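Local coordinates for protein CalS13 (Micromonospora echinospora, PDB 4ZAS) that probably works as a pyridoxal phosphate-dependent sugar aminotransferase of the DegT/DnrJ/EryC1 family and binds dTDP-4-keto-6-deoxyglucose, at residues S38-R44 against L282-R287; A89-A93 against P188-E192; D344-A348 against H395-T399. One frame throughout, in Å; residues are numbered along the deposited sequence.

Interaction 1 (S38-R44 against L282-R287); sequences SPDVSTR and LSNLER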
loop_
_atom_site.group_PDB
_atom_site.type_symbol
_atom_site.label_atom_id
_atom_site.label_comp_id
_atom_site.label_asym_id
_atom_site.label_seq_id
_atom_site.Cartn_x
_atom_site.Cartn_y
_atom_site.Cartn_z
ATOM N N SER A 38 -20.809 -10.661 1.976
ATOM C CA SER A 38 -21.822 -11.512 1.391
ATOM C C SER A 38 -21.423 -12.957 1.652
ATOM O O SER A 38 -20.238 -13.286 1.626
ATOM C CB SER A 38 -21.968 -11.228 -0.102
ATOM O OG SER A 38 -22.794 -12.197 -0.716
ATOM N N PRO A 39 -22.397 -13.831 1.910
ATOM C CA PRO A 39 -22.060 -15.246 2.132
ATOM C C PRO A 39 -21.596 -15.952 0.852
ATOM O O PRO A 39 -21.146 -17.090 0.903
ATOM C CB PRO A 39 -23.376 -15.845 2.642
ATOM C CG PRO A 39 -24.441 -14.968 2.039
ATOM C CD PRO A 39 -23.849 -13.583 1.985
ATOM N N ASP A 40 -21.722 -15.264 -0.276
ATOM C CA ASP A 40 -21.409 -15.812 -1.589
ATOM C C ASP A 40 -19.937 -15.647 -1.977
ATOM O O ASP A 40 -19.488 -16.186 -2.990
ATOM C CB ASP A 40 -22.285 -15.126 -2.641
ATOM C CG ASP A 40 -23.763 -15.450 -2.478
ATOM O OD1 ASP A 40 -24.091 -16.590 -2.078
ATOM O OD2 ASP A 40 -24.599 -14.558 -2.751
ATOM N N VAL A 41 -19.204 -14.892 -1.167
ATOM C CA VAL A 41 -17.840 -14.486 -1.480
ATOM C C VAL A 41 -16.908 -15.670 -1.698
ATOM O O VAL A 41 -16.085 -15.649 -2.608
ATOM C CB VAL A 41 -17.282 -13.571 -0.382
ATOM C CG1 VAL A 41 -15.832 -13.300 -0.614
ATOM C CG2 VAL A 41 -18.015 -12.262 -0.371
ATOM N N SER A 42 -17.059 -16.708 -0.885
ATOM C CA SER A 42 -16.138 -17.835 -0.922
ATOM C C SER A 42 -16.003 -18.436 -2.315
ATOM O O SER A 42 -14.896 -18.744 -2.757
ATOM C CB SER A 42 -16.602 -18.915 0.061
ATOM O OG SER A 42 -15.861 -20.118 -0.086
ATOM N N THR A 43 -17.124 -18.552 -3.016
ATOM C CA THR A 43 -17.144 -19.117 -4.360
ATOM C C THR A 43 -16.355 -18.268 -5.358
ATOM O O THR A 43 -15.563 -18.778 -6.150
ATOM C CB THR A 43 -18.578 -19.275 -4.842
ATOM O OG1 THR A 43 -19.265 -20.177 -3.961
ATOM C CG2 THR A 43 -18.602 -19.826 -6.243
ATOM N N ARG A 44 -16.607 -16.970 -5.332
ATOM C CA ARG A 44 -15.945 -16.050 -6.233
ATOM C C ARG A 44 -14.426 -16.043 -5.983
ATOM O O ARG A 44 -13.622 -16.138 -6.915
ATOM C CB ARG A 44 -16.545 -14.657 -6.050
ATOM C CG ARG A 44 -17.591 -14.285 -7.086
ATOM C CD ARG A 44 -17.862 -12.791 -7.009
ATOM N NE ARG A 44 -18.669 -12.292 -8.121
ATOM C CZ ARG A 44 -19.986 -12.109 -8.078
ATOM N NH1 ARG A 44 -20.671 -12.381 -6.972
ATOM N NH2 ARG A 44 -20.618 -11.641 -9.144
ATOM N N LEU A 282 -16.962 -7.458 -5.976
ATOM C CA LEU A 282 -18.040 -7.830 -6.879
ATOM C C LEU A 282 -19.198 -8.512 -6.141
ATOM O O LEU A 282 -20.362 -8.268 -6.458
ATOM C CB LEU A 282 -17.518 -8.745 -7.985
ATOM C CG LEU A 282 -16.858 -8.034 -9.154
ATOM C CD1 LEU A 282 -16.181 -9.048 -10.040
ATOM C CD2 LEU A 282 -17.914 -7.277 -9.924
ATOM N N SER A 283 -18.867 -9.394 -5.195
ATOM C CA SER A 283 -19.869 -10.053 -4.361
ATOM C C SER A 283 -20.649 -9.062 -3.533
ATOM O O SER A 283 -21.884 -9.094 -3.488
ATOM C CB SER A 283 -19.230 -11.065 -3.407
ATOM O OG SER A 283 -19.180 -12.354 -3.972
ATOM N N ASN A 284 -19.920 -8.176 -2.875
ATOM C CA ASN A 284 -20.559 -7.310 -1.917
ATOM C C ASN A 284 -21.330 -6.203 -2.595
ATOM O O ASN A 284 -22.234 -5.627 -1.986
ATOM C CB ASN A 284 -19.530 -6.753 -0.945
ATOM C CG ASN A 284 -19.082 -7.793 0.051
ATOM O OD1 ASN A 284 -19.827 -8.725 0.358
ATOM N ND2 ASN A 284 -17.868 -7.654 0.554
ATOM N N LEU A 285 -21.015 -5.928 -3.859
ATOM C CA LEU A 285 -21.803 -4.946 -4.596
ATOM C C LEU A 285 -23.256 -5.397 -4.720
ATOM O O LEU A 285 -24.175 -4.570 -4.766
ATOM C CB LEU A 285 -21.223 -4.684 -5.976
ATOM C CG LEU A 285 -20.097 -3.660 -5.971
ATOM C CD1 LEU A 285 -19.486 -3.577 -7.365
ATOM C CD2 LEU A 285 -20.548 -2.312 -5.495
ATOM N N GLU A 286 -23.458 -6.710 -4.754
ATOM C CA GLU A 286 -24.796 -7.274 -4.888
ATOM C C GLU A 286 -25.652 -7.070 -3.642
ATOM O O GLU A 286 -26.862 -7.220 -3.705
ATOM C CB GLU A 286 -24.713 -8.772 -5.171
ATOM C CG GLU A 286 -24.118 -9.144 -6.506
ATOM C CD GLU A 286 -23.937 -10.648 -6.636
ATOM O OE1 GLU A 286 -23.617 -11.296 -5.613
ATOM O OE2 GLU A 286 -24.119 -11.185 -7.751
ATOM N N ARG A 287 -25.030 -6.778 -2.503
ATOM C CA ARG A 287 -25.796 -6.697 -1.272
ATOM C C ARG A 287 -25.791 -5.307 -0.641
ATOM O O ARG A 287 -26.530 -5.040 0.305
ATOM C CB ARG A 287 -25.274 -7.742 -0.283
ATOM C CG ARG A 287 -25.509 -9.138 -0.820
ATOM C CD ARG A 287 -25.654 -10.198 0.236
ATOM N NE ARG A 287 -26.070 -11.464 -0.373
ATOM C CZ ARG A 287 -27.330 -11.823 -0.608
ATOM N NH1 ARG A 287 -28.333 -11.010 -0.302
ATOM N NH2 ARG A 287 -27.587 -13.002 -1.164
#
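Asn284 reaches out from helix 282-287 and takes the backbone N-H of Ser38 on its OD1, 2.7 Å from Ser38 N and in the plane of the amide carbonyl, with an N-H...O angle of 164°. The other end of the amide is fixed as well, since ND2 is hydrogen-bonded to Thr225 O. Ser38 turns OG anti to its own nitrogen (chi1 171°), which sets the hydroxyl between two donors. Ser38 OG accepts from Asp40 N, a capping bond within the type I turn Ser38-Val41, and Arg287 NE, at the edge of its guanidinium, makes a weak hydrogen bond of 3.4 Å to Ser38 OG. This capped turn leads into helix 41-49 and is seated on the long helix 275-305. Beyond it Val41 CG2 lies 3.5 Å from Ser283 CB, while Val41 also packs on Leu49 of the second subunit. The extended Arg44 chain runs across Ser283, its CD 3.3 Å from Ser283 OG, and lays one guanidinium face over the Leu282-Ser283 backbone. Arg44 NH1 makes a salt bridge to Glu286 OE1 at 3.4 Å, its hydrogen bond weak, the carboxylate plane turned 79° from the guanidinium. A long salt bridge joins the poorly ordered Asp40, through OD2, to Arg287 NH2.

Interaction 2 (A89-A93 against P188-E192); sequences ALSLA and PLVVE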
loop_
_atom_site.group_PDB
_atom_site.type_symbol
_atom_site.label_atom_id
_atom_site.label_comp_id
_atom_site.label_asym_id
_atom_site.label_seq_id
_atom_site.Cartn_x
_atom_site.Cartn_y
_atom_site.Cartn_z
ATOM N N ALA A 89 -3.686 10.493 -5.469
ATOM C CA ALA A 89 -4.362 11.673 -5.981
ATOM C C ALA A 89 -3.554 12.938 -5.717
ATOM O O ALA A 89 -3.364 13.763 -6.604
ATOM C CB ALA A 89 -5.744 11.783 -5.371
ATOM N N LEU A 90 -3.040 13.071 -4.506
ATOM C CA LEU A 90 -2.290 14.261 -4.143
ATOM C C LEU A 90 -0.972 14.406 -4.914
ATOM O O LEU A 90 -0.458 15.528 -5.081
ATOM C CB LEU A 90 -2.033 14.244 -2.639
ATOM C CG LEU A 90 -3.340 14.538 -1.903
ATOM C CD1 LEU A 90 -3.190 14.280 -0.433
ATOM C CD2 LEU A 90 -3.768 15.980 -2.157
ATOM N N SER A 91 -0.456 13.288 -5.429
ATOM C CA SER A 91 0.768 13.313 -6.209
ATOM C C SER A 91 0.583 14.146 -7.498
ATOM O O SER A 91 1.552 14.676 -8.042
ATOM C CB SER A 91 1.207 11.896 -6.560
ATOM O OG SER A 91 0.507 11.416 -7.691
ATOM N N LEU A 92 -0.664 14.297 -7.944
ATOM C CA LEU A 92 -1.003 15.161 -9.074
ATOM C C LEU A 92 -0.671 16.605 -8.764
ATOM O O LEU A 92 -0.278 17.381 -9.651
ATOM C CB LEU A 92 -2.482 15.060 -9.399
ATOM C CG LEU A 92 -2.967 13.703 -9.884
ATOM C CD1 LEU A 92 -4.486 13.714 -9.955
ATOM C CD2 LEU A 92 -2.362 13.395 -11.222
ATOM N N ALA A 93 -0.876 16.966 -7.502
ATOM C CA ALA A 93 -0.612 18.319 -7.037
ATOM C C ALA A 93 0.885 18.547 -6.903
ATOM O O ALA A 93 1.426 19.545 -7.380
ATOM C CB ALA A 93 -1.308 18.559 -5.723
ATOM N N PRO A 188 -6.042 25.170 -8.104
ATOM C CA PRO A 188 -5.568 24.076 -7.264
ATOM C C PRO A 188 -6.393 22.833 -7.463
ATOM O O PRO A 188 -7.539 22.913 -7.923
ATOM C CB PRO A 188 -5.754 24.609 -5.844
ATOM C CG PRO A 188 -6.819 25.629 -5.973
ATOM C CD PRO A 188 -6.567 26.284 -7.303
ATOM N N LEU A 189 -5.791 21.693 -7.144
ATOM C CA LEU A 189 -6.458 20.402 -7.249
ATOM C C LEU A 189 -7.517 20.260 -6.159
ATOM O O LEU A 189 -7.233 20.484 -4.984
ATOM C CB LEU A 189 -5.445 19.266 -7.107
ATOM C CG LEU A 189 -6.012 17.864 -7.280
ATOM C CD1 LEU A 189 -6.427 17.659 -8.720
ATOM C CD2 LEU A 189 -5.028 16.795 -6.836
ATOM N N VAL A 190 -8.737 19.892 -6.538
ATOM C CA VAL A 190 -9.784 19.645 -5.547
ATOM C C VAL A 190 -10.013 18.144 -5.363
ATOM O O VAL A 190 -10.469 17.463 -6.291
ATOM C CB VAL A 190 -11.074 20.367 -5.949
ATOM C CG1 VAL A 190 -12.146 20.126 -4.930
ATOM C CG2 VAL A 190 -10.804 21.854 -6.115
ATOM N N VAL A 191 -9.726 17.648 -4.156
ATOM C CA VAL A 191 -9.846 16.221 -3.823
ATOM C C VAL A 191 -10.924 15.982 -2.769
ATOM O O VAL A 191 -10.830 16.531 -1.661
ATOM C CB VAL A 191 -8.507 15.656 -3.275
ATOM C CG1 VAL A 191 -8.672 14.185 -2.960
ATOM C CG2 VAL A 191 -7.391 15.863 -4.260
ATOM N N GLU A 192 -11.919 15.155 -3.090
ATOM C CA GLU A 192 -12.949 14.740 -2.117
ATOM C C GLU A 192 -12.647 13.402 -1.452
ATOM O O GLU A 192 -12.635 12.376 -2.124
ATOM C CB GLU A 192 -14.318 14.620 -2.790
ATOM C CG GLU A 192 -14.877 15.900 -3.383
ATOM C CD GLU A 192 -16.197 15.667 -4.101
ATOM O OE1 GLU A 192 -16.996 14.843 -3.630
ATOM O OE2 GLU A 192 -16.428 16.289 -5.156
#
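Ala89 turns its methyl toward strand 189-192, where CB lies 4.5 Å from Val191 CG1, a loose apolar touch. Its carbonyl comes closer: Leu189 CD2 lies 3.5 Å from Ala89 O, the same oxygen that accepts the backbone N-H of Leu92. One residue on, Leu90 starts off beside the strand, but its branch bends back so that CD2 meets Val191 CG2 at 4.2 Å. Val191 therefore offers one methyl to each of two successive helix residues. Leu92 then presents CB to Leu189 CD2 at 4.0 Å, and Ala93 brings its own CB to 4.3 Å from that methyl of Leu189, CD2. With CG anti to the backbone nitrogen (chi1 -177°), Leu189 extends from the strand and sets CD2 among Ala89, Leu92 and Ala93, against the helix backbone at Ala89 O. The helix and strand run nearly antiparallel, 167° between directions, with axes 8.9 Å apart, the helix-on-sheet layering of the large domain of fold type I pyridoxal phosphate enzymes, to which this family belongs. Around this pair, Ala157 of strand 155-161 meets Leu90, Ala93 and Leu189, while Val213 of strand 213-217 meets Ala89 and Leu189. Helix 82-94 thus packs over three adjacent strands of the mixed sheet, 155-161, 189-193 and 213-217, and Leu92 also leans on Leu239, Arg242 and Leu243 of helix 237-247.

Interaction 3 (D344-A348 against H395-T399); sequences DAGIA and HVVET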
loop_
_atom_site.group_PDB
_atom_site.type_symbol
_atom_site.label_atom_id
_atom_site.label_comp_id
_atom_site.label_asym_id
_atom_site.label_seq_id
_atom_site.Cartn_x
_atom_site.Cartn_y
_atom_site.Cartn_z
ATOM N N ASP A 344 -22.607 0.993 29.465
ATOM C CA ASP A 344 -23.267 0.147 30.461
ATOM C C ASP A 344 -24.516 -0.543 29.920
ATOM O O ASP A 344 -24.910 -1.596 30.412
ATOM C CB ASP A 344 -23.649 0.974 31.683
ATOM C CG ASP A 344 -22.443 1.544 32.408
ATOM O OD1 ASP A 344 -21.294 1.178 32.065
ATOM O OD2 ASP A 344 -22.647 2.342 33.346
ATOM N N ALA A 345 -25.140 0.066 28.919
ATOM C CA ALA A 345 -26.322 -0.495 28.281
ATOM C C ALA A 345 -25.936 -1.372 27.087
ATOM O O ALA A 345 -26.797 -1.875 26.359
ATOM C CB ALA A 345 -27.267 0.621 27.853
ATOM N N GLY A 346 -24.638 -1.557 26.885
ATOM C CA GLY A 346 -24.178 -2.419 25.820
ATOM C C GLY A 346 -24.159 -1.762 24.466
ATOM O O GLY A 346 -24.264 -2.422 23.430
ATOM N N ILE A 347 -24.011 -0.449 24.476
ATOM C CA ILE A 347 -23.996 0.311 23.248
ATOM C C ILE A 347 -22.605 0.883 23.032
ATOM O O ILE A 347 -22.089 1.636 23.859
ATOM C CB ILE A 347 -25.053 1.407 23.277
ATOM C CG1 ILE A 347 -26.420 0.779 23.499
ATOM C CG2 ILE A 347 -25.013 2.209 21.977
ATOM C CD1 ILE A 347 -27.438 1.770 24.015
ATOM N N ALA A 348 -21.969 0.460 21.950
ATOM C CA ALA A 348 -20.663 0.982 21.614
ATOM C C ALA A 348 -20.792 2.399 21.089
ATOM O O ALA A 348 -21.720 2.712 20.357
ATOM C CB ALA A 348 -19.985 0.101 20.603
ATOM N N HIS A 395 -33.369 0.542 21.882
ATOM C CA HIS A 395 -32.532 0.518 23.065
ATOM C C HIS A 395 -31.597 1.708 23.157
ATOM O O HIS A 395 -31.362 2.225 24.245
ATOM C CB HIS A 395 -31.718 -0.762 23.103
ATOM C CG HIS A 395 -30.884 -0.891 24.331
ATOM N ND1 HIS A 395 -31.427 -0.964 25.593
ATOM C CD2 HIS A 395 -29.541 -0.928 24.495
ATOM C CE1 HIS A 395 -30.456 -1.055 26.484
ATOM N NE2 HIS A 395 -29.301 -1.033 25.842
ATOM N N VAL A 396 -31.040 2.107 22.018
ATOM C CA VAL A 396 -30.183 3.283 21.928
ATOM C C VAL A 396 -30.952 4.539 22.299
ATOM O O VAL A 396 -30.550 5.305 23.179
ATOM C CB VAL A 396 -29.591 3.418 20.530
ATOM C CG1 VAL A 396 -28.926 4.783 20.363
ATOM C CG2 VAL A 396 -28.623 2.275 20.260
ATOM N N VAL A 397 -32.073 4.734 21.622
ATOM C CA VAL A 397 -32.938 5.859 21.888
ATOM C C VAL A 397 -33.374 5.878 23.343
ATOM O O VAL A 397 -33.310 6.916 24.012
ATOM C CB VAL A 397 -34.155 5.803 20.970
ATOM C CG1 VAL A 397 -35.231 6.777 21.418
ATOM C CG2 VAL A 397 -33.740 6.014 19.518
ATOM N N GLU A 398 -33.781 4.718 23.848
ATOM C CA GLU A 398 -34.308 4.621 25.212
ATOM C C GLU A 398 -33.219 4.978 26.220
ATOM O O GLU A 398 -33.466 5.680 27.203
ATOM C CB GLU A 398 -34.843 3.212 25.473
ATOM C CG GLU A 398 -36.048 3.092 26.409
ATOM C CD GLU A 398 -37.273 3.872 25.927
ATOM O OE1 GLU A 398 -37.408 4.094 24.696
ATOM O OE2 GLU A 398 -38.123 4.218 26.782
ATOM N N THR A 399 -32.008 4.504 25.952
ATOM C CA THR A 399 -30.863 4.749 26.823
ATOM C C THR A 399 -30.465 6.221 26.886
ATOM O O THR A 399 -30.250 6.760 27.970
ATOM C CB THR A 399 -29.636 3.951 26.360
ATOM O OG1 THR A 399 -29.935 2.553 26.410
ATOM C CG2 THR A 399 -28.417 4.266 27.241
#
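The backbone of 344-348 leaves helix 335-344 through Gly346, whose positive phi (81°) turns the chain so that the Ala345 carbonyl and the Ile347 side chain both address helix 395-399. His395 answers the carbonyl: its NE2 donates to Ala345 O over 2.7 Å, with an N-H...O angle of 148°. The oxygen sits near the imidazole edge, though somewhat out of the ring plane. A trans first torsion (chi1 -177°) swings the His395 ring out from the helix to the turn. Ala345 adds its methyl, with CB 3.3 Å from His395 NE2 and also close to Thr399 OG1. The turn is a Schellman motif, the C-terminal end of helix 335-344 closed by two bonds back into its last turn, and the histidine bonds to a carbonyl at this very end. Beyond the glycine, Ile347 places CD1 against both His395 and Thr399, one helical turn apart, 3.5 Å from His395 CD2 and 3.5 Å from Thr399 OG1, meeting the threonine tip to tip. Ile347 CD1 and CG2 both lie 4.0 Å from Val396 CG2. Thr399 OG1 stands over the centre of one face of the imidazole and donates to His395 O at 2.6 Å. That carbonyl also accepts Thr399 N, the two donors arriving from opposite faces of its plane. Leu342 of helix 335-344 packs on both Ile347 and Thr399, while Val396 and Val397 carry helix 390-401 onto Tyr302 of helix 275-305.

Interaction 2 is nested within the chain loop that interaction 1 closes, and interaction 3 follows both. The three are separate. The centre of interaction 1 lies about 33 Å from that of interaction 2 and about 32 Å from that of interaction 3. Interactions 2 and 3, with centres about 41 Å apart, are on opposite sides of the chain's centre. Interaction 2 belongs to the large mixed sheet and its helical layer. Helix 275-305 links the other two, receiving the N-terminal turn at 282-287 and, near its far end, helix 390-401 beside interaction 3. The side chains of Asn284 and Ile347 each lie about 12 Å from the bound dTDP-4-keto-6-deoxyglucose, so both lie outside the pocket that binds it.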